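Local coordinates for putative TOXIN related protein (PDB 3K0Y) that is of unknown function, is named as a putative toxin-related protein, and belongs to the NigD-like family, with an OB domain followed by a beta sandwich, at residues G102-S107 and H154-D159; E125-G130 and D159-I164. All coordinates share one frame; numbering follows the deposited sequence.

Contact 1 of 2, residues G102-S107 and H154-D159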
ATOM      1  N   GLY A 102      13.957   7.663   8.310  1.00 44.30           N
ATOM      2  CA  GLY A 102      15.027   6.689   8.057  1.00 44.51           C
ATOM      3  C   GLY A 102      15.613   6.787   6.659  1.00 45.23           C
ATOM      4  O   GLY A 102      15.028   7.369   5.774  1.00 45.00           O
ATOM      5  N   THR A 103      16.796   6.227   6.474  1.00 45.62           N
ATOM      6  CA  THR A 103      17.486   6.257   5.198  1.00 46.59           C
ATOM      7  C   THR A 103      18.025   4.861   4.887  1.00 46.70           C
ATOM      8  O   THR A 103      18.934   4.687   4.040  1.00 47.36           O
ATOM      9  CB  THR A 103      18.638   7.271   5.226  1.00 46.29           C
ATOM     10  OG1 THR A 103      19.409   7.036   6.390  1.00 45.58           O
ATOM     11  CG2 THR A 103      18.105   8.687   5.276  1.00 47.68           C
ATOM     12  N   ASP A 104      17.440   3.871   5.545  1.00 45.38           N
ATOM     13  CA  ASP A 104      17.926   2.520   5.450  1.00 45.20           C
ATOM     14  C   ASP A 104      17.452   1.928   4.116  1.00 44.53           C
ATOM     15  O   ASP A 104      16.257   1.828   3.874  1.00 43.40           O
ATOM     16  CB  ASP A 104      17.419   1.709   6.629  1.00 45.25           C
ATOM     17  CG  ASP A 104      18.118   2.090   7.921  1.00 47.50           C
ATOM     18  OD1 ASP A 104      19.362   2.109   7.931  1.00 48.15           O
ATOM     19  OD2 ASP A 104      17.422   2.361   8.916  1.00 48.18           O
ATOM     20  N   PRO A 105      18.394   1.512   3.268  1.00 44.16           N
ATOM     21  CA  PRO A 105      17.993   1.091   1.945  1.00 44.02           C
ATOM     22  C   PRO A 105      17.062  -0.119   1.892  1.00 43.08           C
ATOM     23  O   PRO A 105      17.002  -0.940   2.801  1.00 42.74           O
ATOM     24  CB  PRO A 105      19.339   0.838   1.228  1.00 44.26           C
ATOM     25  CG  PRO A 105      20.283   0.503   2.333  1.00 44.62           C
ATOM     26  CD  PRO A 105      19.853   1.417   3.455  1.00 44.60           C
ATOM     27  N   VAL A 106      16.293  -0.171   0.822  1.00 43.33           N
ATOM     28  CA  VAL A 106      15.452  -1.310   0.486  1.00 42.68           C
ATOM     29  C   VAL A 106      15.661  -1.682  -0.984  1.00 44.39           C
ATOM     30  O   VAL A 106      16.275  -0.934  -1.776  1.00 44.09           O
ATOM     31  CB  VAL A 106      13.964  -0.976   0.694  1.00 42.65           C
ATOM     32  CG1 VAL A 106      13.666  -0.488   2.192  1.00 41.44           C
ATOM     33  CG2 VAL A 106      13.501   0.046  -0.336  1.00 39.31           C
ATOM     34  N   SER A 107      15.065  -2.808  -1.342  1.00 45.27           N
ATOM     35  CA  SER A 107      15.024  -3.311  -2.705  1.00 46.23           C
ATOM     36  C   SER A 107      13.554  -3.358  -3.207  1.00 45.68           C
ATOM     37  O   SER A 107      12.711  -3.997  -2.573  1.00 45.71           O
ATOM     38  CB  SER A 107      15.575  -4.725  -2.629  1.00 46.12           C
ATOM     39  OG  SER A 107      15.690  -5.280  -3.885  1.00 50.74           O
ATOM     40  N   HIS A 154      12.094   4.045   4.950  1.00 40.12           N
ATOM     41  CA  HIS A 154      12.329   2.862   5.761  1.00 39.46           C
ATOM     42  C   HIS A 154      13.367   3.188   6.810  1.00 39.52           C
ATOM     43  O   HIS A 154      14.488   3.646   6.469  1.00 39.62           O
ATOM     44  CB  HIS A 154      12.756   1.708   4.865  1.00 40.21           C
ATOM     45  CG  HIS A 154      13.312   0.506   5.578  1.00 38.33           C
ATOM     46  ND1 HIS A 154      14.601   0.078   5.376  1.00 40.78           N
ATOM     47  CD2 HIS A 154      12.740  -0.411   6.394  1.00 39.12           C
ATOM     48  CE1 HIS A 154      14.822  -1.019   6.081  1.00 38.20           C
ATOM     49  NE2 HIS A 154      13.709  -1.333   6.721  1.00 39.05           N
ATOM     50  N   ASN A 155      12.975   3.005   8.075  1.00 37.74           N
ATOM     51  CA  ASN A 155      13.917   3.100   9.204  1.00 39.09           C
ATOM     52  C   ASN A 155      14.046   1.754   9.892  1.00 38.81           C
ATOM     53  O   ASN A 155      13.091   1.278  10.474  1.00 39.21           O
ATOM     54  CB  ASN A 155      13.409   4.099  10.236  1.00 38.78           C
ATOM     55  CG  ASN A 155      14.521   4.729  11.052  1.00 38.73           C
ATOM     56  OD1 ASN A 155      15.539   4.122  11.312  1.00 37.91           O
ATOM     57  ND2 ASN A 155      14.319   5.969  11.438  1.00 36.41           N
ATOM     58  N   ALA A 156      15.237   1.172   9.836  1.00 39.51           N
ATOM     59  CA  ALA A 156      15.600  -0.084  10.526  1.00 39.95           C
ATOM     60  C   ALA A 156      16.146   0.120  11.958  1.00 40.23           C
ATOM     61  O   ALA A 156      16.392  -0.871  12.681  1.00 39.83           O
ATOM     62  CB  ALA A 156      16.663  -0.829   9.694  1.00 38.78           C
ATOM     63  N   TYR A 157      16.378   1.381  12.331  1.00 41.35           N
ATOM     64  CA  TYR A 157      16.971   1.759  13.644  1.00 42.12           C
ATOM     65  C   TYR A 157      18.249   0.946  13.897  1.00 42.08           C
ATOM     66  O   TYR A 157      19.146   0.943  13.073  1.00 42.57           O
ATOM     67  CB  TYR A 157      15.936   1.635  14.800  1.00 42.61           C
ATOM     68  CG  TYR A 157      14.684   2.471  14.584  1.00 42.67           C
ATOM     69  CD1 TYR A 157      14.700   3.860  14.765  1.00 41.88           C
ATOM     70  CD2 TYR A 157      13.503   1.872  14.137  1.00 44.37           C
ATOM     71  CE1 TYR A 157      13.542   4.624  14.549  1.00 43.35           C
ATOM     72  CE2 TYR A 157      12.339   2.625  13.876  1.00 43.59           C
ATOM     73  CZ  TYR A 157      12.365   3.983  14.084  1.00 44.21           C
ATOM     74  OH  TYR A 157      11.226   4.676  13.828  1.00 42.76           O
ATOM     75  N   ASP A 158      18.326   0.245  15.013  1.00 42.48           N
ATOM     76  CA  ASP A 158      19.523  -0.548  15.346  1.00 42.99           C
ATOM     77  C   ASP A 158      19.368  -2.039  15.046  1.00 43.10           C
ATOM     78  O   ASP A 158      20.126  -2.831  15.556  1.00 43.78           O
ATOM     79  CB  ASP A 158      19.891  -0.362  16.838  1.00 42.84           C
ATOM     80  CG  ASP A 158      18.768  -0.767  17.786  1.00 43.22           C
ATOM     81  OD1 ASP A 158      17.619  -1.023  17.362  1.00 45.01           O
ATOM     82  OD2 ASP A 158      19.025  -0.816  18.993  1.00 48.46           O
ATOM     83  N   ASP A 159      18.374  -2.420  14.243  1.00 43.49           N
ATOM     84  CA  ASP A 159      18.168  -3.821  13.896  1.00 43.44           C
ATOM     85  C   ASP A 159      19.383  -4.412  13.186  1.00 44.64           C
ATOM     86  O   ASP A 159      19.774  -3.939  12.143  1.00 43.61           O
ATOM     87  CB  ASP A 159      16.952  -4.003  12.996  1.00 42.79           C
ATOM     88  CG  ASP A 159      16.376  -5.386  13.073  1.00 42.10           C
ATOM     89  OD1 ASP A 159      16.464  -6.046  14.158  1.00 37.86           O
ATOM     90  OD2 ASP A 159      15.793  -5.809  12.058  1.00 39.79           O
TER
HETATM   91  O   HOH W   1      19.068   2.823  11.206  1.00 46.28           O

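Contact 2 of 2, residues E125-G130 and D159-I164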
ATOM      1  N   GLU A 125      12.061  -5.625  -0.225  1.00 43.60           N
ATOM      2  CA  GLU A 125      12.938  -6.456   0.566  1.00 45.09           C
ATOM      3  C   GLU A 125      13.974  -5.615   1.237  1.00 44.45           C
ATOM      4  O   GLU A 125      14.307  -4.547   0.784  1.00 44.03           O
ATOM      5  CB  GLU A 125      13.672  -7.482  -0.304  1.00 45.67           C
ATOM      6  CG  GLU A 125      12.807  -8.551  -0.934  1.00 49.22           C
ATOM      7  CD  GLU A 125      13.605  -9.415  -1.923  1.00 54.22           C
ATOM      8  OE1 GLU A 125      14.019  -8.918  -3.024  1.00 56.93           O
ATOM      9  OE2 GLU A 125      13.821 -10.579  -1.575  1.00 51.85           O
ATOM     10  N   THR A 126      14.499  -6.124   2.332  1.00 45.64           N
ATOM     11  CA  THR A 126      15.542  -5.410   3.056  1.00 46.01           C
ATOM     12  C   THR A 126      16.205  -6.417   3.971  1.00 46.27           C
ATOM     13  O   THR A 126      15.922  -7.604   3.863  1.00 45.73           O
ATOM     14  CB  THR A 126      14.947  -4.165   3.779  1.00 46.22           C
ATOM     15  OG1 THR A 126      15.995  -3.316   4.259  1.00 46.90           O
ATOM     16  CG2 THR A 126      14.014  -4.543   4.895  1.00 44.20           C
ATOM     17  N   LEU A 127      17.084  -5.947   4.851  1.00 46.86           N
ATOM     18  CA  LEU A 127      17.788  -6.804   5.791  1.00 47.53           C
ATOM     19  C   LEU A 127      17.160  -6.613   7.174  1.00 47.46           C
ATOM     20  O   LEU A 127      16.875  -5.473   7.571  1.00 46.95           O
ATOM     21  CB  LEU A 127      19.287  -6.445   5.809  1.00 48.23           C
ATOM     22  CG  LEU A 127      20.075  -6.721   4.509  1.00 50.04           C
ATOM     23  CD1 LEU A 127      21.378  -5.926   4.429  1.00 48.44           C
ATOM     24  CD2 LEU A 127      20.386  -8.239   4.417  1.00 51.78           C
ATOM     25  N   TRP A 128      16.922  -7.734   7.865  1.00 47.03           N
ATOM     26  CA  TRP A 128      16.270  -7.795   9.166  1.00 46.99           C
ATOM     27  C   TRP A 128      17.133  -8.586  10.160  1.00 47.15           C
ATOM     28  O   TRP A 128      17.947  -9.451   9.778  1.00 46.07           O
ATOM     29  CB  TRP A 128      14.918  -8.526   9.079  1.00 47.21           C
ATOM     30  CG  TRP A 128      14.073  -8.092   7.983  1.00 49.84           C
ATOM     31  CD1 TRP A 128      14.188  -8.458   6.691  1.00 52.33           C
ATOM     32  CD2 TRP A 128      12.952  -7.185   8.053  1.00 52.62           C
ATOM     33  NE1 TRP A 128      13.211  -7.843   5.937  1.00 55.80           N
ATOM     34  CE2 TRP A 128      12.436  -7.067   6.751  1.00 52.55           C
ATOM     35  CE3 TRP A 128      12.319  -6.493   9.099  1.00 53.30           C
ATOM     36  CZ2 TRP A 128      11.363  -6.267   6.446  1.00 54.44           C
ATOM     37  CZ3 TRP A 128      11.231  -5.703   8.796  1.00 54.41           C
ATOM     38  CH2 TRP A 128      10.770  -5.586   7.476  1.00 54.43           C
ATOM     39  N   GLY A 129      16.911  -8.325  11.439  1.00 47.19           N
ATOM     40  CA  GLY A 129      17.671  -8.984  12.506  1.00 47.58           C
ATOM     41  C   GLY A 129      16.826  -9.544  13.619  1.00 47.76           C
ATOM     42  O   GLY A 129      17.344 -10.248  14.438  1.00 49.08           O
ATOM     43  N   GLY A 130      15.531  -9.224  13.655  1.00 47.91           N
ATOM     44  CA  GLY A 130      14.602  -9.798  14.611  1.00 47.50           C
ATOM     45  C   GLY A 130      14.581  -9.059  15.927  1.00 47.59           C
ATOM     46  O   GLY A 130      13.914  -9.480  16.854  1.00 49.09           O
ATOM     47  N   ASP A 159      18.374  -2.420  14.243  1.00 43.49           N
ATOM     48  CA  ASP A 159      18.168  -3.821  13.896  1.00 43.44           C
ATOM     49  C   ASP A 159      19.383  -4.412  13.186  1.00 44.64           C
ATOM     50  O   ASP A 159      19.774  -3.939  12.143  1.00 43.61           O
ATOM     51  CB  ASP A 159      16.952  -4.003  12.996  1.00 42.79           C
ATOM     52  CG  ASP A 159      16.376  -5.386  13.073  1.00 42.10           C
ATOM     53  OD1 ASP A 159      16.464  -6.046  14.158  1.00 37.86           O
ATOM     54  OD2 ASP A 159      15.793  -5.809  12.058  1.00 39.79           O
ATOM     55  N   PRO A 160      19.973  -5.484  13.746  1.00 46.22           N
ATOM     56  CA  PRO A 160      21.012  -6.134  12.970  1.00 47.34           C
ATOM     57  C   PRO A 160      20.497  -6.585  11.598  1.00 48.09           C
ATOM     58  O   PRO A 160      19.301  -6.783  11.410  1.00 48.55           O
ATOM     59  CB  PRO A 160      21.409  -7.344  13.818  1.00 47.29           C
ATOM     60  CG  PRO A 160      20.826  -7.141  15.148  1.00 47.15           C
ATOM     61  CD  PRO A 160      19.660  -6.203  14.977  1.00 46.06           C
ATOM     62  N   GLN A 161      21.427  -6.733  10.667  1.00 49.39           N
ATOM     63  CA  GLN A 161      21.180  -7.145   9.297  1.00 49.91           C
ATOM     64  C   GLN A 161      21.595  -8.607   9.122  1.00 51.12           C
ATOM     65  O   GLN A 161      22.621  -8.881   8.543  1.00 52.34           O
ATOM     66  CB  GLN A 161      22.002  -6.249   8.398  1.00 49.45           C
ATOM     67  CG  GLN A 161      21.878  -4.831   8.820  1.00 49.34           C
ATOM     68  CD  GLN A 161      22.451  -3.869   7.842  1.00 49.69           C
ATOM     69  OE1 GLN A 161      23.439  -4.152   7.171  1.00 52.75           O
ATOM     70  NE2 GLN A 161      21.862  -2.700   7.777  1.00 49.38           N
ATOM     71  N   TYR A 162      20.799  -9.531   9.652  1.00 52.48           N
ATOM     72  CA  TYR A 162      21.129 -10.962   9.668  1.00 53.09           C
ATOM     73  C   TYR A 162      20.620 -11.695   8.416  1.00 54.03           C
ATOM     74  O   TYR A 162      21.326 -12.549   7.870  1.00 54.43           O
ATOM     75  CB  TYR A 162      20.520 -11.643  10.891  1.00 53.02           C
ATOM     76  CG  TYR A 162      21.041 -11.226  12.267  1.00 52.97           C
ATOM     77  CD1 TYR A 162      22.338 -10.700  12.458  1.00 53.21           C
ATOM     78  CD2 TYR A 162      20.243 -11.424  13.397  1.00 51.80           C
ATOM     79  CE1 TYR A 162      22.802 -10.354  13.763  1.00 52.50           C
ATOM     80  CE2 TYR A 162      20.680 -11.068  14.672  1.00 51.98           C
ATOM     81  CZ  TYR A 162      21.949 -10.543  14.854  1.00 52.57           C
ATOM     82  OH  TYR A 162      22.329 -10.226  16.146  1.00 53.84           O
ATOM     83  N   THR A 163      19.394 -11.400   7.977  1.00 54.39           N
ATOM     84  CA  THR A 163      18.875 -12.002   6.748  1.00 54.94           C
ATOM     85  C   THR A 163      18.070 -11.058   5.888  1.00 54.50           C
ATOM     86  O   THR A 163      17.633 -10.004   6.345  1.00 55.57           O
ATOM     87  CB  THR A 163      18.022 -13.290   6.998  1.00 55.59           C
ATOM     88  OG1 THR A 163      17.103 -13.089   8.072  1.00 55.56           O
ATOM     89  CG2 THR A 163      18.909 -14.480   7.296  1.00 56.14           C
ATOM     90  N   ILE A 164      17.924 -11.444   4.622  1.00 53.81           N
ATOM     91  CA  ILE A 164      17.022 -10.810   3.690  1.00 53.22           C
ATOM     92  C   ILE A 164      15.618 -11.289   4.031  1.00 53.28           C
ATOM     93  O   ILE A 164      15.423 -12.477   4.296  1.00 53.18           O
ATOM     94  CB  ILE A 164      17.367 -11.157   2.225  1.00 54.02           C
ATOM     95  CG1 ILE A 164      18.877 -10.974   1.976  1.00 54.99           C
ATOM     96  CG2 ILE A 164      16.572 -10.288   1.249  1.00 52.20           C
ATOM     97  CD1 ILE A 164      19.284 -10.740   0.499  1.00 57.12           C
TER

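Contact 1 of 2, residues G102-S107 and H154-D159
The backbone of Asp104 is held by both the ring and the carbonyl of His154. The ring turns its ND1 edge to the Asp104 carbonyl: ND1 donates to Asp104 O at 2.8 Å, and that oxygen lies only 5° out of the ring plane, although the donor stands well above the carbonyl plane. His154 CG is anti to the backbone N and beside the carbonyl carbon (chi1 168°), which leaves ND1 facing Asp104 O. His154 O accepts from Asp104 N at 3.1 Å. The Val106 side chain lies obliquely to that of His154, CG1 3.4 Å from ND1.

The Asp104 carboxylate reaches past the ring to the end of strand 149-155. Its OD2 takes the N-H of Ala156 at 2.7 Å, on the anti side but tilted from the carboxylate plane, and a water donates both to Asp104 OD2 and to Tyr157 O. Asn155 OD1 accepts from Tyr157 N at 3.0 Å, an Asx turn that overlaps the type II' turn of Ala156 to Asp159. Gly102 has backbone angles that by themselves call for glycine, and a side chain there would point into Asn155 CA and His154 O.

His154 NE2 is bonded to His134 ND1, and His134 NE2 to the Asp159 carboxylate. With His154 ND1 donating, the two histidines probably share an extra proton, on a ring not decided, which nearby Asp104 and Asp159 would favour.

Contact 2 of 2, residues E125-G130 and D159-I164
The Trp128 indole has Thr163 O and Ile164 C at its edge, Thr163 O being 3.8 Å from Trp128 CD1, while one face carries the methyl of Thr126, CG2 standing 3.2 Å above the ring plane and offset toward the rim. His134 stacks on the indole, and NE1 is bonded to Gly165 O. The Tyr162 ring has Pro160 CB over one face, toward the rim, and Gly129 O approaches it obliquely, 3.3 Å from Tyr162 CD2.

Tyr162 and Thr163 together stand opposite Trp128, a classic beta bulge in an antiparallel ladder. The evidence is that Trp128 O receives two donors, Thr163 N close to the carbonyl direction and Tyr162 N from 44° above its plane. Trp128 and Thr163 are a hydrogen-bonded pair: Trp128 N donates to Thr163 O at 2.8 Å in a nearly straight bond (167°). Leu127 and Ile164 make the next, non-hydrogen-bonded pair, with Leu127 CD2 4.0 Å from Ile164 CG1; Leu127 CB also meets Gln161 CB at 3.8 Å as the two side chains cross.

Beyond the bulge, the Asp159 carboxylate points toward the 129-130 backbone. CG anti to the backbone N (chi1 -156°) brings OD2 within 2.8 Å of Gly129 N, which meets it from above the carboxylate plane. OD2 also accepts from His134 NE2, and OD1 from Lys131 N and Thr132 N. A carboxylate gripped by four donors, three of them backbone amides, would probably stay ionised, and it fixes the loop leaving strand 119-128 against the approach to strand 163-172.

Contacts 1 and 2 lie with their centres about 9 Å apart at one end of the NigD-like beta sandwich, and their segments alternate along the chain. Asp159 belongs to both: it ends the Ala156 to Asp159 turn and begins 159-164, so the chain passes from strand 149-155 in one sheet to strand 163-172 in the other. The first segments also meet directly, Ser107 N lying 2.8 Å from Glu125 O and Pro105 O 3.0 Å from Thr126 OG1, both probable hydrogen bonds. His154 CE1 packs 3.2 Å from Thr126 OG1. His134, outside all the segments, bridges the two contacts. No ligand or active site is known here to which they could be related.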